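Local coordinates for protein endonuclease EndoMS (Thermococcus kodakarensis KOD1, PDB 5GKE) that binds double-stranded DNA as a mismatch restriction endonuclease and probably cuts its strands in a magnesium-dependent nuclease domain, at residues 165-168 / 174-177. The protein carries 1 engineered substitution. Sequence-based numbering, arbitrary orientation.
Sequences AVLG and NIVV. Engineered in segment 165-168: Ala165 (natural residue Asp).
Gly168 and Val176 face each other as the antiparallel hydrogen-bonded pair between 165-168 and 174-177, each residue using both its N-H and its carbonyl. Gly168 N reaches Val176 O at 2.9 Å, in the plane of that carbonyl. The return bond, Val176 N to Gly168 O, is shorter at 2.7 Å and nearly straight at the hydrogen (174°), yet its donor stands 47° above the carbonyl plane. Val176 O also receives the CA-H of Leu167, with Leu167 CA 3.4 Å from it, so one oxygen serves two neighbouring residues of 165-168.

Leu167 carries the apolar part. From CB its chain runs to Leu167 CG, which is anti to the backbone N (chi1 -167°) and sits 4.1 Å from Val176 O. The second torsion turns Leu167 CD1 toward 174-177, 3.3 Å from Val176 O and 3.9 Å from Ile175 CG2. Leu167 CD1 also lies 4.4 Å from CG2 of Val177, its partner in the non-hydrogen-bonded pair. Leu167 and Val177 both pack on Leu200 of helix 187-204, whereas Val176 lies on the other face, against Phe150 and Ile211.

The two strands form the antiparallel beta hairpin of the mixed sheet in the C-terminal PD-(D/E)XK nuclease domain; the strand of 174-177 runs on to Glu179, a ligand of the magnesium ion.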
loop_
_atom_site.group_PDB
_atom_site.type_symbol
_atom_site.label_atom_id
_atom_site.label_comp_id
_atom_site.label_asym_id
_atom_site.label_seq_id
_atom_site.Cartn_x
_atom_site.Cartn_y
_atom_site.Cartn_z
ATOM N N ALA A 165 -21.164 -5.143 -1.789
ATOM C CA ALA A 165 -21.132 -3.683 -1.636
ATOM C C ALA A 165 -22.545 -3.134 -1.415
ATOM O O ALA A 165 -22.847 -2.540 -0.379
ATOM C CB ALA A 165 -20.481 -3.017 -2.868
ATOM N N VAL A 166 -23.396 -3.309 -2.414
ATOM C CA VAL A 166 -24.790 -2.929 -2.309
ATOM C C VAL A 166 -25.689 -4.090 -2.771
ATOM O O VAL A 166 -25.419 -4.771 -3.768
ATOM C CB VAL A 166 -25.072 -1.657 -3.124
ATOM C CG1 VAL A 166 -26.564 -1.338 -3.147
ATOM C CG2 VAL A 166 -24.269 -0.488 -2.546
ATOM N N LEU A 167 -26.744 -4.338 -2.010
ATOM C CA LEU A 167 -27.663 -5.409 -2.340
ATOM C C LEU A 167 -29.079 -4.846 -2.386
ATOM O O LEU A 167 -29.472 -4.063 -1.520
ATOM C CB LEU A 167 -27.536 -6.540 -1.327
ATOM C CG LEU A 167 -28.179 -7.892 -1.634
ATOM C CD1 LEU A 167 -27.644 -8.478 -2.915
ATOM C CD2 LEU A 167 -27.922 -8.829 -0.477
ATOM N N GLY A 168 -29.843 -5.241 -3.398
ATOM C CA GLY A 168 -31.169 -4.688 -3.607
ATOM C C GLY A 168 -32.037 -5.504 -4.544
ATOM O O GLY A 168 -31.763 -6.689 -4.801
ATOM N N ASN A 174 -36.144 -9.180 -9.349
ATOM C CA ASN A 174 -34.868 -9.872 -9.202
ATOM C C ASN A 174 -34.035 -9.292 -8.052
ATOM O O ASN A 174 -34.153 -8.115 -7.722
ATOM C CB ASN A 174 -34.060 -9.794 -10.499
ATOM C CG ASN A 174 -34.813 -10.345 -11.697
ATOM O OD1 ASN A 174 -35.046 -11.552 -11.789
ATOM N ND2 ASN A 174 -35.168 -9.467 -12.641
ATOM N N ILE A 175 -33.207 -10.126 -7.437
ATOM C CA ILE A 175 -32.169 -9.650 -6.536
ATOM C C ILE A 175 -31.033 -8.998 -7.351
ATOM O O ILE A 175 -30.611 -9.535 -8.386
ATOM C CB ILE A 175 -31.580 -10.797 -5.690
ATOM C CG1 ILE A 175 -32.673 -11.552 -4.933
ATOM C CG2 ILE A 175 -30.531 -10.271 -4.728
ATOM C CD1 ILE A 175 -33.502 -10.673 -4.099
ATOM N N VAL A 176 -30.537 -7.849 -6.894
ATOM C CA VAL A 176 -29.410 -7.192 -7.560
ATOM C C VAL A 176 -28.197 -7.077 -6.633
ATOM O O VAL A 176 -28.300 -6.555 -5.520
ATOM C CB VAL A 176 -29.795 -5.789 -8.074
ATOM C CG1 VAL A 176 -28.592 -5.098 -8.692
ATOM C CG2 VAL A 176 -30.932 -5.885 -9.084
ATOM N N VAL A 177 -27.066 -7.616 -7.085
ATOM C CA VAL A 177 -25.758 -7.306 -6.509
ATOM C C VAL A 177 -25.141 -6.154 -7.253
ATOM O O VAL A 177 -25.078 -6.187 -8.483
ATOM C CB VAL A 177 -24.756 -8.453 -6.617
ATOM C CG1 VAL A 177 -23.672 -8.283 -5.570
ATOM C CG2 VAL A 177 -25.432 -9.765 -6.478
#